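Local coordinates for protein fanconi-associated nuclease 1 homolog (Pseudomonas aeruginosa, PDB 5Y7Q) that belongs to the FAN1 family of VRR-NUC nucleases and binds DNA, here partly through its helix-turn-helix region, at residues L84-G98 against F180-C193. Sequence-based numbering, arbitrary orientation.
Sequences LVRMVMRKGTLFREG and FAEPVYELRCMALC. With nucleotides of chain B.
F95 and Y185 form a hydrogen-bonded antiparallel pair (F95 N to Y185 O 2.9 Å, Y185 N to F95 O 2.8 Å), flanked by bonds from L187 N to T93 O and from E97 N to P183 O. Beyond the latter, E182 forms a salt bridge with R96: OE1 lies in the guanidinium plane, and NH2 meets it at 3.0 Å from above the carboxylate plane. E182 OE2 accepts G98 N at 2.8 Å and, weakly, R96 NE. Past the strand end, the E97 chain, CG anti to the backbone N (chi1 -175°), reaches back to Y185, where OE2 at the ring edge accepts the hydrogen bond of Y185 OH; R109 makes a salt bridge with E97 OE1. L187 lies under helix 84-89, its CD1 3.6 Å from L84 CD1 and its CD2 3.8 Å from M87 CB; V88 rests its methyls on M190 and C193. This joins helix and edge strand of the FAN1 HTH region to strand 184-187 beside the DNA: R86 bonds the phosphate of DG10, R90 NE and K91 N that of DT8, both of chain B. The three-stranded antiparallel sheet runs 94-96, 184-187, 121-123; helix 108-118 packs against Y185, helix 64-75 against L84 and C189.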
loop_
_atom_site.group_PDB
_atom_site.type_symbol
_atom_site.label_atom_id
_atom_site.label_comp_id
_atom_site.label_asym_id
_atom_site.label_seq_id
_atom_site.Cartn_x
_atom_site.Cartn_y
_atom_site.Cartn_z
ATOM N N LEU A 84 18.676 -22.966 5.649
ATOM C CA LEU A 84 18.148 -21.862 6.434
ATOM C C LEU A 84 17.341 -20.923 5.560
ATOM O O LEU A 84 16.166 -20.633 5.838
ATOM C CB LEU A 84 19.272 -21.089 7.105
ATOM C CG LEU A 84 18.696 -20.176 8.179
ATOM C CD1 LEU A 84 17.784 -21.011 9.067
ATOM C CD2 LEU A 84 19.809 -19.561 9.001
ATOM N N VAL A 85 17.958 -20.450 4.481
ATOM C CA VAL A 85 17.291 -19.433 3.687
ATOM C C VAL A 85 15.982 -19.977 3.139
ATOM O O VAL A 85 14.946 -19.278 3.139
ATOM C CB VAL A 85 18.244 -18.938 2.594
ATOM C CG1 VAL A 85 17.536 -18.025 1.669
ATOM C CG2 VAL A 85 19.404 -18.207 3.257
ATOM N N ARG A 86 15.978 -21.258 2.747
ATOM C CA ARG A 86 14.726 -21.878 2.330
ATOM C C ARG A 86 13.658 -21.781 3.417
ATOM O O ARG A 86 12.519 -21.412 3.133
ATOM C CB ARG A 86 14.956 -23.325 1.936
ATOM C CG ARG A 86 15.775 -23.473 0.713
ATOM C CD ARG A 86 15.161 -22.796 -0.461
ATOM N NE ARG A 86 15.717 -23.394 -1.661
ATOM C CZ ARG A 86 15.265 -23.202 -2.900
ATOM N NH1 ARG A 86 14.228 -22.411 -3.106
ATOM N NH2 ARG A 86 15.849 -23.832 -3.923
ATOM N N MET A 87 13.996 -22.103 4.672
ATOM C CA MET A 87 12.957 -22.020 5.701
ATOM C C MET A 87 12.484 -20.579 5.908
ATOM O O MET A 87 11.281 -20.331 6.089
ATOM C CB MET A 87 13.464 -22.619 7.016
ATOM C CG MET A 87 13.942 -24.081 6.884
ATOM S SD MET A 87 14.853 -24.721 8.275
ATOM C CE MET A 87 13.594 -24.625 9.505
ATOM N N VAL A 88 13.410 -19.621 5.852
ATOM C CA VAL A 88 13.079 -18.224 6.103
ATOM C C VAL A 88 12.131 -17.696 5.044
ATOM O O VAL A 88 11.209 -16.938 5.344
ATOM C CB VAL A 88 14.368 -17.390 6.168
ATOM C CG1 VAL A 88 14.051 -15.913 6.304
ATOM C CG2 VAL A 88 15.282 -17.880 7.314
ATOM N N MET A 89 12.325 -18.090 3.792
ATOM C CA MET A 89 11.497 -17.541 2.724
ATOM C C MET A 89 10.157 -18.236 2.575
ATOM O O MET A 89 9.335 -17.781 1.766
ATOM C CB MET A 89 12.237 -17.610 1.393
ATOM C CG MET A 89 13.442 -16.725 1.370
ATOM S SD MET A 89 14.354 -16.840 -0.160
ATOM C CE MET A 89 14.077 -18.591 -0.587
ATOM N N ARG A 90 9.908 -19.325 3.292
ATOM C CA ARG A 90 8.603 -19.950 3.191
ATOM C C ARG A 90 7.721 -19.432 4.316
ATOM O O ARG A 90 8.177 -18.747 5.232
ATOM C CB ARG A 90 8.726 -21.479 3.218
ATOM C CG ARG A 90 9.222 -22.091 1.917
ATOM C CD ARG A 90 9.749 -23.524 2.057
ATOM N NE ARG A 90 8.682 -24.473 2.392
ATOM C CZ ARG A 90 8.652 -25.744 1.993
ATOM N NH1 ARG A 90 9.632 -26.224 1.227
ATOM N NH2 ARG A 90 7.635 -26.533 2.347
ATOM N N LYS A 91 6.450 -19.808 4.257
ATOM C CA LYS A 91 5.451 -19.295 5.184
ATOM C C LYS A 91 5.494 -20.061 6.498
ATOM O O LYS A 91 5.709 -21.281 6.526
ATOM C CB LYS A 91 4.054 -19.395 4.553
ATOM C CG LYS A 91 2.871 -19.144 5.483
ATOM C CD LYS A 91 2.818 -17.703 5.974
ATOM C CE LYS A 91 1.787 -16.889 5.194
ATOM N NZ LYS A 91 0.379 -17.344 5.447
ATOM N N GLY A 92 5.289 -19.337 7.591
ATOM C CA GLY A 92 5.214 -19.978 8.883
ATOM C C GLY A 92 6.566 -20.430 9.378
ATOM O O GLY A 92 7.577 -20.322 8.674
ATOM N N THR A 93 6.609 -20.868 10.626
ATOM C CA THR A 93 7.859 -21.273 11.236
ATOM C C THR A 93 8.050 -22.796 11.347
ATOM O O THR A 93 9.144 -23.236 11.694
ATOM C CB THR A 93 7.964 -20.581 12.598
ATOM O OG1 THR A 93 9.338 -20.376 12.930
ATOM C CG2 THR A 93 7.272 -21.376 13.679
ATOM N N LEU A 94 7.055 -23.609 10.988
ATOM C CA LEU A 94 7.057 -25.054 11.227
ATOM C C LEU A 94 7.104 -25.829 9.914
ATOM O O LEU A 94 6.324 -25.546 8.997
ATOM C CB LEU A 94 5.811 -25.467 11.998
ATOM C CG LEU A 94 5.600 -24.831 13.368
ATOM C CD1 LEU A 94 4.119 -24.952 13.784
ATOM C CD2 LEU A 94 6.539 -25.463 14.417
ATOM N N PHE A 95 8.002 -26.809 9.825
ATOM C CA PHE A 95 8.191 -27.564 8.592
ATOM C C PHE A 95 8.372 -29.044 8.894
ATOM O O PHE A 95 8.898 -29.423 9.944
ATOM C CB PHE A 95 9.400 -27.046 7.804
ATOM C CG PHE A 95 9.306 -25.585 7.484
ATOM C CD1 PHE A 95 9.938 -24.651 8.275
ATOM C CD2 PHE A 95 8.522 -25.142 6.428
ATOM C CE1 PHE A 95 9.824 -23.313 8.010
ATOM C CE2 PHE A 95 8.412 -23.805 6.158
ATOM C CZ PHE A 95 9.067 -22.886 6.951
ATOM N N ARG A 96 7.898 -29.876 7.975
ATOM C CA ARG A 96 8.108 -31.315 8.027
ATOM C C ARG A 96 9.277 -31.659 7.129
ATOM O O ARG A 96 9.363 -31.154 6.009
ATOM C CB ARG A 96 6.877 -32.075 7.539
ATOM C CG ARG A 96 5.583 -31.847 8.287
ATOM C CD ARG A 96 4.416 -32.441 7.491
ATOM N NE ARG A 96 4.595 -33.856 7.126
ATOM C CZ ARG A 96 3.738 -34.841 7.410
ATOM N NH1 ARG A 96 2.610 -34.599 8.078
ATOM N NH2 ARG A 96 4.003 -36.083 7.018
ATOM N N GLU A 97 10.160 -32.535 7.602
ATOM C CA GLU A 97 11.373 -32.849 6.844
ATOM C C GLU A 97 11.082 -33.133 5.366
ATOM O O GLU A 97 11.828 -32.689 4.479
ATOM C CB GLU A 97 12.090 -34.041 7.487
ATOM C CG GLU A 97 13.420 -34.358 6.853
ATOM C CD GLU A 97 14.194 -35.388 7.641
ATOM O OE1 GLU A 97 14.287 -36.549 7.181
ATOM O OE2 GLU A 97 14.703 -35.036 8.729
ATOM N N GLY A 98 9.987 -33.846 5.080
ATOM C CA GLY A 98 9.716 -34.259 3.717
ATOM C C GLY A 98 9.343 -33.109 2.809
ATOM O O GLY A 98 9.603 -33.154 1.602
ATOM N N PHE A 180 4.369 -41.330 14.422
ATOM C CA PHE A 180 4.529 -40.461 13.262
ATOM C C PHE A 180 5.988 -40.435 12.833
ATOM O O PHE A 180 6.851 -39.958 13.578
ATOM C CB PHE A 180 4.062 -39.048 13.569
ATOM C CG PHE A 180 4.065 -38.145 12.364
ATOM C CD1 PHE A 180 3.922 -38.672 11.084
ATOM C CD2 PHE A 180 4.231 -36.770 12.505
ATOM C CE1 PHE A 180 3.934 -37.846 9.974
ATOM C CE2 PHE A 180 4.247 -35.940 11.397
ATOM C CZ PHE A 180 4.099 -36.479 10.134
ATOM N N ALA A 181 6.243 -40.859 11.597
ATOM C CA ALA A 181 7.575 -41.222 11.131
ATOM C C ALA A 181 8.327 -40.081 10.442
ATOM O O ALA A 181 9.417 -40.319 9.906
ATOM C CB ALA A 181 7.488 -42.429 10.187
ATOM N N GLU A 182 7.781 -38.865 10.419
ATOM C CA GLU A 182 8.460 -37.729 9.791
ATOM C C GLU A 182 8.761 -36.621 10.802
ATOM O O GLU A 182 7.819 -36.012 11.337
ATOM C CB GLU A 182 7.607 -37.188 8.644
ATOM C CG GLU A 182 8.336 -36.320 7.643
ATOM C CD GLU A 182 7.467 -36.030 6.430
ATOM O OE1 GLU A 182 6.694 -36.937 6.044
ATOM O OE2 GLU A 182 7.530 -34.904 5.871
ATOM N N PRO A 183 10.028 -36.295 11.075
ATOM C CA PRO A 183 10.330 -35.236 12.047
ATOM C C PRO A 183 9.843 -33.871 11.585
ATOM O O PRO A 183 9.480 -33.643 10.429
ATOM C CB PRO A 183 11.856 -35.266 12.160
ATOM C CG PRO A 183 12.314 -35.958 10.943
ATOM C CD PRO A 183 11.251 -36.937 10.574
ATOM N N VAL A 184 9.826 -32.945 12.537
ATOM C CA VAL A 184 9.268 -31.618 12.339
ATOM C C VAL A 184 10.222 -30.592 12.935
ATOM O O VAL A 184 10.560 -30.673 14.117
ATOM C CB VAL A 184 7.871 -31.510 12.983
ATOM C CG1 VAL A 184 7.533 -30.079 13.232
ATOM C CG2 VAL A 184 6.830 -32.139 12.074
ATOM N N TYR A 185 10.641 -29.617 12.131
ATOM C CA TYR A 185 11.565 -28.571 12.546
ATOM C C TYR A 185 10.837 -27.245 12.732
ATOM O O TYR A 185 9.871 -26.941 12.019
ATOM C CB TYR A 185 12.682 -28.408 11.516
ATOM C CG TYR A 185 13.395 -29.714 11.207
ATOM C CD1 TYR A 185 14.357 -30.219 12.063
ATOM C CD2 TYR A 185 13.087 -30.440 10.076
ATOM C CE1 TYR A 185 14.998 -31.407 11.798
ATOM C CE2 TYR A 185 13.734 -31.619 9.793
ATOM C CZ TYR A 185 14.686 -32.105 10.658
ATOM O OH TYR A 185 15.324 -33.298 10.388
ATOM N N GLU A 186 11.293 -26.469 13.716
ATOM C CA GLU A 186 10.784 -25.125 13.967
ATOM C C GLU A 186 11.931 -24.122 13.901
ATOM O O GLU A 186 12.914 -24.247 14.645
ATOM C CB GLU A 186 10.082 -25.022 15.324
ATOM C CG GLU A 186 9.570 -23.607 15.624
ATOM C CD GLU A 186 8.940 -23.465 17.007
ATOM O OE1 GLU A 186 9.662 -23.595 18.034
ATOM O OE2 GLU A 186 7.711 -23.220 17.064
ATOM N N LEU A 187 11.775 -23.103 13.047
ATOM C CA LEU A 187 12.729 -21.999 12.956
ATOM C C LEU A 187 12.575 -21.045 14.140
ATOM O O LEU A 187 11.459 -20.671 14.493
ATOM C CB LEU A 187 12.486 -21.281 11.643
ATOM C CG LEU A 187 13.301 -20.166 11.049
ATOM C CD1 LEU A 187 14.768 -20.555 10.925
ATOM C CD2 LEU A 187 12.635 -20.015 9.685
ATOM N N ARG A 188 13.676 -20.739 14.834
ATOM C CA ARG A 188 13.627 -19.860 16.004
ATOM C C ARG A 188 14.246 -18.474 15.835
ATOM O O ARG A 188 14.229 -17.699 16.796
ATOM C CB ARG A 188 14.247 -20.572 17.206
ATOM C CG ARG A 188 13.245 -21.473 17.930
ATOM C CD ARG A 188 12.853 -20.905 19.287
ATOM N NE ARG A 188 13.893 -20.029 19.839
ATOM C CZ ARG A 188 15.037 -20.443 20.390
ATOM N NH1 ARG A 188 15.922 -19.558 20.855
ATOM N NH2 ARG A 188 15.312 -21.741 20.457
ATOM N N CYS A 189 14.833 -18.152 14.683
ATOM C CA CYS A 189 15.469 -16.854 14.444
ATOM C C CYS A 189 14.611 -15.841 13.634
ATOM O O CYS A 189 15.135 -14.801 13.217
ATOM C CB CYS A 189 16.835 -17.066 13.781
ATOM S SG CYS A 189 16.803 -17.961 12.210
ATOM N N MET A 190 13.332 -16.132 13.366
ATOM C CA MET A 190 12.553 -15.300 12.442
ATOM C C MET A 190 12.474 -13.828 12.842
ATOM O O MET A 190 12.380 -12.975 11.963
ATOM C CB MET A 190 11.137 -15.829 12.294
ATOM C CG MET A 190 10.624 -15.699 10.924
ATOM S SD MET A 190 11.729 -16.434 9.712
ATOM C CE MET A 190 11.008 -15.744 8.226
ATOM N N ALA A 191 12.465 -13.498 14.135
ATOM C CA ALA A 191 12.404 -12.088 14.504
ATOM C C ALA A 191 13.657 -11.356 14.056
ATOM O O ALA A 191 13.576 -10.261 13.487
ATOM C CB ALA A 191 12.207 -11.915 16.006
ATOM N N LEU A 192 14.820 -11.954 14.297
ATOM C CA LEU A 192 16.083 -11.358 13.881
ATOM C C LEU A 192 16.181 -11.238 12.357
ATOM O O LEU A 192 16.738 -10.267 11.830
ATOM C CB LEU A 192 17.213 -12.203 14.456
ATOM C CG LEU A 192 18.633 -12.014 13.997
ATOM C CD1 LEU A 192 18.910 -10.553 13.980
ATOM C CD2 LEU A 192 19.487 -12.693 15.012
ATOM N N CYS A 193 15.636 -12.209 11.632
ATOM C CA CYS A 193 15.571 -12.103 10.178
ATOM C C CYS A 193 14.636 -10.979 9.733
ATOM O O CYS A 193 14.975 -10.192 8.839
ATOM C CB CYS A 193 15.126 -13.431 9.583
ATOM S SG CYS A 193 16.408 -14.666 9.739
ATOM P P DT B 8 5.323 -22.375 1.704
ATOM O OP1 DT B 8 5.949 -23.418 2.575
ATOM O OP2 DT B 8 5.356 -20.951 2.103
ATOM O "O5'" DT B 8 5.907 -22.621 0.256
ATOM C "C5'" DT B 8 5.584 -23.836 -0.360
ATOM C "C4'" DT B 8 6.242 -23.961 -1.696
ATOM O "O4'" DT B 8 5.382 -23.390 -2.704
ATOM C "C3'" DT B 8 7.577 -23.253 -1.814
ATOM O "O3'" DT B 8 8.460 -24.106 -2.457
ATOM C "C2'" DT B 8 7.253 -22.014 -2.667
ATOM C "C1'" DT B 8 6.140 -22.551 -3.541
ATOM N N1 DT B 8 5.205 -21.519 -4.153
ATOM C C2 DT B 8 4.868 -21.651 -5.483
ATOM O O2 DT B 8 5.308 -22.534 -6.201
ATOM N N3 DT B 8 4.003 -20.704 -5.961
ATOM C C4 DT B 8 3.435 -19.658 -5.254
ATOM O O4 DT B 8 2.653 -18.858 -5.775
ATOM C C5 DT B 8 3.819 -19.571 -3.872
ATOM C C7 DT B 8 3.256 -18.475 -3.023
ATOM C C6 DT B 8 4.673 -20.503 -3.382
ATOM P P DG B 10 13.839 -22.938 -7.394
ATOM O OP1 DG B 10 14.503 -24.185 -7.830
ATOM O OP2 DG B 10 14.150 -22.273 -6.118
ATOM O "O5'" DG B 10 14.046 -21.936 -8.609
ATOM C "C5'" DG B 10 13.678 -22.358 -9.912
ATOM C "C4'" DG B 10 13.447 -21.172 -10.792
ATOM O "O4'" DG B 10 12.251 -20.499 -10.354
ATOM C "C3'" DG B 10 14.573 -20.144 -10.740
ATOM O "O3'" DG B 10 15.131 -19.969 -12.020
ATOM C "C2'" DG B 10 13.915 -18.858 -10.244
ATOM C "C1'" DG B 10 12.434 -19.114 -10.448
ATOM N N9 DG B 10 11.637 -18.476 -9.425
ATOM C C8 DG B 10 11.898 -18.440 -8.075
ATOM N N7 DG B 10 11.009 -17.781 -7.391
ATOM C C5 DG B 10 10.107 -17.339 -8.354
ATOM C C6 DG B 10 8.927 -16.565 -8.218
ATOM O O6 DG B 10 8.428 -16.094 -7.177
ATOM N N1 DG B 10 8.316 -16.342 -9.461
ATOM C C2 DG B 10 8.795 -16.808 -10.676
ATOM N N2 DG B 10 8.080 -16.504 -11.766
ATOM N N3 DG B 10 9.888 -17.533 -10.810
ATOM C C4 DG B 10 10.493 -17.757 -9.614
ATOM P P DT B 9 10.033 -23.843 -2.418
ATOM O OP1 DT B 9 10.548 -25.205 -2.163
ATOM O OP2 DT B 9 10.404 -22.649 -1.619
ATOM O "O5'" DT B 9 10.362 -23.474 -3.917
ATOM C "C5'" DT B 9 9.871 -24.309 -4.949
ATOM C "C4'" DT B 9 10.210 -23.740 -6.305
ATOM O "O4'" DT B 9 9.115 -22.912 -6.764
ATOM C "C3'" DT B 9 11.468 -22.863 -6.330
ATOM O "O3'" DT B 9 12.269 -23.226 -7.415
ATOM C "C2'" DT B 9 10.921 -21.449 -6.497
ATOM C "C1'" DT B 9 9.619 -21.688 -7.251
ATOM N N1 DT B 9 8.584 -20.628 -7.002
ATOM C C2 DT B 9 7.774 -20.197 -8.039
ATOM O O2 DT B 9 7.843 -20.635 -9.181
ATOM N N3 DT B 9 6.875 -19.222 -7.686
ATOM C C4 DT B 9 6.711 -18.643 -6.435
ATOM O O4 DT B 9 5.876 -17.766 -6.216
ATOM C C5 DT B 9 7.596 -19.131 -5.410
ATOM C C7 DT B 9 7.511 -18.579 -4.028
ATOM C C6 DT B 9 8.471 -20.090 -5.734
#